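Local coordinates for acetyltransferase, GNAT family protein (Mycobacterium smegmatis, PDB 6C32) that binds acetyl-coenzyme A and probably transfers its acetyl group to the N-terminal alanine of proteins, at residues Glu144-Pro149 with Arg180-Val185. Residues are numbered along the deposited sequence; the frame is centred on the assembly and turned at random.
Sequences EATVRP and RDHLLV. With ACO (acetyl coenzyme *a), chain B.
Ala145 and Val185 face each other as a hydrogen-bonded antiparallel pair, as do Val147 and Leu183, and four backbone bonds join 144-147 to 180-185. The shortest runs from Leu183 N to Val147 O (2.7 Å) and the straightest from Val185 N to Ala145 O (177° at the hydrogen).

Apolar side chains divide between the faces of this GNAT sheet. Ala145 CB meets Val185 CG2 at 3.8 Å on the face covered by helix 152-161, where acetyl-CoA also lies: the acetyl CH3 is 3.7 Å from Ala145 CB, and Val147 CG2 is 4.0 Å from S1P. On the opposite face of the sheet, Thr146 and Leu184 form the non-hydrogen-bonded pair; Thr146 CG2 touches Leu184 CD1, a branch that also reaches the extended chain of Glu144, whose carboxylate pairs with Arg142.

Past the end of strand 142-147, Pro149 CG packs on Leu183 CG and flat groups join the contact. Arg148 CG sits over one face of the His182 ring, 3.7 Å from its centroid, a CH-pi contact; Arg180 O lies in the ring plane and accepts from His182 ND1 (2.9 Å), which limits the ring's rotation. A bend at chi3 (60°) brings the Arg148 guanidinium into an offset stack with that of Arg180, planes 23° apart and Arg180 CD over one Arg148 face. Water 1 joins Arg148 NE to Asp181 O, and water 2 accepts from Arg148 NH2 and Arg180 NH1. Val175 O and Asp176 O take further Arg180 N-H groups.

These oxygen acceptors, water 2 for both arginines and the two carbonyls for Arg180, probably ease the charge repulsion within the stack, whereas the thioester end of the cofactor meets the side chains of Ala145 and Val147 together with the Thr146 carbonyl, consistent with holding the acetyl group beside the sheet.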
ATOM      1  N   GLU A 144       1.976  10.457   3.187  1.00 15.78           N
ATOM      2  CA  GLU A 144       2.872  10.048   4.261  1.00 15.69           C
ATOM      3  C   GLU A 144       2.774   8.541   4.454  1.00 19.73           C
ATOM      4  O   GLU A 144       1.854   7.881   3.961  1.00 15.50           O
ATOM      5  CB  GLU A 144       2.534  10.778   5.572  1.00 19.28           C
ATOM      6  CG  GLU A 144       1.178  10.373   6.163  1.00 17.52           C
ATOM      7  CD  GLU A 144       0.810  11.171   7.409  1.00 26.54           C
ATOM      8  OE1 GLU A 144      -0.040  10.686   8.183  1.00 24.99           O
ATOM      9  OE2 GLU A 144       1.352  12.283   7.613  1.00 21.74           O
ATOM     10  N   ALA A 145       3.743   7.993   5.177  1.00 17.68           N
ATOM     11  CA  ALA A 145       3.703   6.590   5.557  1.00 17.77           C
ATOM     12  C   ALA A 145       4.360   6.464   6.924  1.00 15.78           C
ATOM     13  O   ALA A 145       5.197   7.284   7.294  1.00 17.55           O
ATOM     14  CB  ALA A 145       4.410   5.685   4.531  1.00 16.18           C
ATOM     15  N   THR A 146       3.949   5.458   7.686  1.00 16.34           N
ATOM     16  CA  THR A 146       4.601   5.132   8.945  1.00 19.63           C
ATOM     17  C   THR A 146       5.193   3.735   8.840  1.00 19.07           C
ATOM     18  O   THR A 146       4.586   2.836   8.248  1.00 17.47           O
ATOM     19  CB  THR A 146       3.640   5.214  10.137  1.00 19.98           C
ATOM     20  OG1 THR A 146       2.484   4.400   9.880  1.00 19.40           O
ATOM     21  CG2 THR A 146       3.215   6.668  10.368  1.00 17.98           C
ATOM     22  N   VAL A 147       6.381   3.563   9.415  1.00 16.80           N
ATOM     23  CA  VAL A 147       7.130   2.322   9.243  1.00 16.49           C
ATOM     24  C   VAL A 147       8.071   2.147  10.428  1.00 19.82           C
ATOM     25  O   VAL A 147       8.752   3.095  10.848  1.00 16.93           O
ATOM     26  CB  VAL A 147       7.894   2.322   7.904  1.00 15.82           C
ATOM     27  CG1 VAL A 147       8.833   3.523   7.806  1.00 17.00           C
ATOM     28  CG2 VAL A 147       8.649   0.988   7.700  1.00 17.46           C
ATOM     29  N   ARG A 148       8.093   0.944  10.993  1.00 18.83           N
ATOM     30  CA  ARG A 148       8.987   0.694  12.117  1.00 21.29           C
ATOM     31  C   ARG A 148      10.437   0.865  11.668  1.00 20.20           C
ATOM     32  O   ARG A 148      10.799   0.436  10.561  1.00 20.37           O
ATOM     33  CB  ARG A 148       8.764  -0.709  12.682  1.00 20.16           C
ATOM     34  CG  ARG A 148       7.386  -0.907  13.325  1.00 19.09           C
ATOM     35  CD  ARG A 148       7.254  -2.315  13.902  1.00 24.20           C
ATOM     36  NE  ARG A 148       8.255  -2.603  14.928  1.00 24.10           N
ATOM     37  CZ  ARG A 148       8.459  -3.816  15.442  1.00 30.71           C
ATOM     38  NH1 ARG A 148       7.731  -4.846  15.026  1.00 29.09           N
ATOM     39  NH2 ARG A 148       9.389  -4.004  16.370  1.00 29.62           N
ATOM     40  N   PRO A 149      11.281   1.509  12.478  1.00 20.64           N
ATOM     41  CA  PRO A 149      12.709   1.603  12.124  1.00 21.16           C
ATOM     42  C   PRO A 149      13.323   0.263  11.801  1.00 21.35           C
ATOM     43  O   PRO A 149      14.199   0.187  10.931  1.00 23.78           O
ATOM     44  CB  PRO A 149      13.346   2.222  13.380  1.00 22.91           C
ATOM     45  CG  PRO A 149      12.234   2.965  14.037  1.00 23.47           C
ATOM     46  CD  PRO A 149      10.986   2.143  13.771  1.00 21.78           C
ATOM     47  N   ARG A 180       4.760   0.273  19.385  1.00 21.09           N
ATOM     48  CA  ARG A 180       6.064   0.375  18.737  1.00 20.97           C
ATOM     49  C   ARG A 180       6.261   1.738  18.096  1.00 22.70           C
ATOM     50  O   ARG A 180       5.348   2.273  17.453  1.00 18.25           O
ATOM     51  CB  ARG A 180       6.228  -0.695  17.651  1.00 24.71           C
ATOM     52  CG  ARG A 180       5.766  -2.068  18.060  1.00 27.24           C
ATOM     53  CD  ARG A 180       6.842  -2.746  18.855  1.00 32.87           C
ATOM     54  NE  ARG A 180       6.535  -4.151  19.108  1.00 36.61           N
ATOM     55  CZ  ARG A 180       7.406  -4.998  19.642  1.00 39.13           C
ATOM     56  NH1 ARG A 180       8.621  -4.564  19.957  1.00 32.36           N
ATOM     57  NH2 ARG A 180       7.065  -6.266  19.857  1.00 37.35           N
ATOM     58  N   ASP A 181       7.470   2.277  18.250  1.00 18.43           N
ATOM     59  CA  ASP A 181       7.858   3.477  17.521  1.00 21.30           C
ATOM     60  C   ASP A 181       7.710   3.245  16.020  1.00 23.22           C
ATOM     61  O   ASP A 181       8.002   2.156  15.512  1.00 19.81           O
ATOM     62  CB  ASP A 181       9.316   3.839  17.814  1.00 22.29           C
ATOM     63  CG  ASP A 181       9.557   4.264  19.247  1.00 25.09           C
ATOM     64  OD1 ASP A 181       8.603   4.312  20.065  1.00 22.13           O
ATOM     65  OD2 ASP A 181      10.734   4.556  19.541  1.00 25.90           O
ATOM     66  N   HIS A 182       7.265   4.277  15.304  1.00 21.86           N
ATOM     67  CA  HIS A 182       7.233   4.248  13.846  1.00 21.84           C
ATOM     68  C   HIS A 182       7.857   5.529  13.333  1.00 20.14           C
ATOM     69  O   HIS A 182       7.558   6.615  13.842  1.00 18.33           O
ATOM     70  CB  HIS A 182       5.805   4.132  13.288  1.00 16.64           C
ATOM     71  CG  HIS A 182       5.221   2.764  13.386  1.00 20.51           C
ATOM     72  ND1 HIS A 182       4.957   2.153  14.593  1.00 19.61           N
ATOM     73  CD2 HIS A 182       4.848   1.883  12.425  1.00 19.70           C
ATOM     74  CE1 HIS A 182       4.441   0.956  14.372  1.00 24.60           C
ATOM     75  NE2 HIS A 182       4.355   0.773  13.066  1.00 21.14           N
ATOM     76  N   LEU A 183       8.727   5.402  12.337  1.00 17.88           N
ATOM     77  CA  LEU A 183       9.172   6.572  11.604  1.00 17.40           C
ATOM     78  C   LEU A 183       8.010   7.131  10.792  1.00 19.96           C
ATOM     79  O   LEU A 183       7.134   6.392  10.345  1.00 18.52           O
ATOM     80  CB  LEU A 183      10.327   6.207  10.670  1.00 21.53           C
ATOM     81  CG  LEU A 183      11.663   5.905  11.344  1.00 23.49           C
ATOM     82  CD1 LEU A 183      12.545   5.105  10.390  1.00 25.20           C
ATOM     83  CD2 LEU A 183      12.330   7.226  11.711  1.00 24.81           C
ATOM     84  N   LEU A 184       7.995   8.449  10.622  1.00 15.37           N
ATOM     85  CA  LEU A 184       7.051   9.119   9.741  1.00 16.23           C
ATOM     86  C   LEU A 184       7.837   9.632   8.541  1.00 17.78           C
ATOM     87  O   LEU A 184       8.805  10.384   8.711  1.00 17.40           O
ATOM     88  CB  LEU A 184       6.346  10.271  10.457  1.00 16.84           C
ATOM     89  CG  LEU A 184       5.399  11.057   9.551  1.00 16.88           C
ATOM     90  CD1 LEU A 184       4.182  10.172   9.180  1.00 16.18           C
ATOM     91  CD2 LEU A 184       4.978  12.386  10.208  1.00 18.89           C
ATOM     92  N   VAL A 185       7.450   9.195   7.344  1.00 16.04           N
ATOM     93  CA  VAL A 185       8.084   9.639   6.110  1.00 18.09           C
ATOM     94  C   VAL A 185       7.009  10.273   5.237  1.00 19.57           C
ATOM     95  O   VAL A 185       5.816   9.985   5.372  1.00 16.73           O
ATOM     96  CB  VAL A 185       8.812   8.497   5.359  1.00 16.69           C
ATOM     97  CG1 VAL A 185       9.897   7.861   6.247  1.00 19.66           C
ATOM     98  CG2 VAL A 185       7.822   7.432   4.878  1.00 16.13           C
TER
HETATM   99  N1A ACO B 301      17.722  -5.124   4.575  1.00 29.78           N
HETATM  100  C2A ACO B 301      17.901  -4.254   3.561  1.00 28.10           C
HETATM  101  N3A ACO B 301      17.238  -4.370   2.402  1.00 26.61           N
HETATM  102  C4A ACO B 301      16.359  -5.391   2.213  1.00 24.93           C
HETATM  103  C5A ACO B 301      16.144  -6.320   3.224  1.00 27.68           C
HETATM  104  C6A ACO B 301      16.870  -6.150   4.442  1.00 29.18           C
HETATM  105  N6A ACO B 301      16.668  -7.113   5.558  1.00 31.87           N
HETATM  106  N7A ACO B 301      15.253  -7.187   2.777  1.00 30.58           N
HETATM  107  C8A ACO B 301      14.917  -6.839   1.548  1.00 27.08           C
HETATM  108  N9A ACO B 301      15.599  -5.756   1.201  1.00 27.40           N
HETATM  109  C1B ACO B 301      15.528  -5.036  -0.085  1.00 28.31           C
HETATM  110  C2B ACO B 301      15.261  -5.756  -1.106  1.00 28.97           C
HETATM  111  O2B ACO B 301      16.439  -6.411  -1.691  1.00 26.24           O
HETATM  112  C3B ACO B 301      14.659  -4.633  -2.155  1.00 22.92           C
HETATM  113  O3B ACO B 301      15.725  -3.734  -2.560  1.00 24.20           O
HETATM  114  P3B ACO B 301      16.770  -4.023  -3.822  1.00 30.09           P
HETATM  115  O7A ACO B 301      17.716  -5.182  -3.483  1.00 26.95           O
HETATM  116  O8A ACO B 301      17.521  -2.705  -4.016  1.00 28.15           O
HETATM  117  O9A ACO B 301      16.017  -4.393  -5.079  1.00 25.11           O
HETATM  118  C4B ACO B 301      13.840  -3.901  -1.418  1.00 22.31           C
HETATM  119  O4B ACO B 301      14.246  -4.123   0.022  1.00 24.50           O
HETATM  120  C5B ACO B 301      12.351  -4.388  -1.566  1.00 19.89           C
HETATM  121  O5B ACO B 301      11.908  -3.669  -2.704  1.00 19.36           O
HETATM  122  P1A ACO B 301      10.752  -4.416  -3.574  1.00 20.86           P
HETATM  123  O1A ACO B 301      10.100  -3.411  -4.488  1.00 19.62           O
HETATM  124  O2A ACO B 301      11.372  -5.609  -4.274  1.00 20.09           O
HETATM  125  O3A ACO B 301       9.706  -4.851  -2.417  1.00 21.20           O
HETATM  126  P2A ACO B 301       8.909  -6.264  -2.206  1.00 20.38           P
HETATM  127  O4A ACO B 301       8.060  -6.580  -3.409  1.00 19.49           O
HETATM  128  O5A ACO B 301       9.989  -7.324  -1.896  1.00 20.10           O
HETATM  129  O6A ACO B 301       7.953  -6.029  -0.872  1.00 20.30           O
HETATM  130  CBP ACO B 301       7.600  -5.564   1.482  1.00 18.65           C
HETATM  131  CCP ACO B 301       8.600  -5.489   0.304  1.00 20.21           C
HETATM  132  CDP ACO B 301       8.255  -4.928   2.710  1.00 18.82           C
HETATM  133  CEP ACO B 301       6.315  -4.771   1.102  1.00 18.14           C
HETATM  134  CAP ACO B 301       7.268  -7.028   1.727  1.00 22.55           C
HETATM  135  OAP ACO B 301       8.446  -7.737   2.200  1.00 24.29           O
HETATM  136  C9P ACO B 301       6.187  -7.211   2.744  1.00 17.68           C
HETATM  137  O9P ACO B 301       5.010  -7.220   2.388  1.00 17.85           O
HETATM  138  N8P ACO B 301       6.564  -7.394   4.141  1.00 20.52           N
HETATM  139  C7P ACO B 301       5.623  -7.611   5.246  1.00 21.95           C
HETATM  140  C6P ACO B 301       4.570  -6.485   5.352  1.00 22.46           C
HETATM  141  C5P ACO B 301       5.252  -5.100   5.457  1.00 22.87           C
HETATM  142  O5P ACO B 301       6.315  -4.929   6.077  1.00 23.04           O
HETATM  143  N4P ACO B 301       4.612  -3.979   4.774  1.00 19.91           N
HETATM  144  C3P ACO B 301       5.209  -2.601   4.853  1.00 17.57           C
HETATM  145  C2P ACO B 301       4.764  -2.067   6.253  1.00 21.11           C
HETATM  146  S1P ACO B 301       5.162  -0.300   6.352  1.00 21.17           S
HETATM  147  C   ACO B 301       4.154   0.493   5.053  1.00 20.40           C
HETATM  148  O   ACO B 301       3.259  -0.100   4.514  1.00 17.55           O
HETATM  149  CH3 ACO B 301       4.482   1.971   4.673  1.00 15.25           C
HETATM  150  O   HOH W   1       9.426  -0.171  16.303  1.00 22.53           O
HETATM  151  O   HOH W   2      10.146  -2.218  18.458  1.00 38.53           O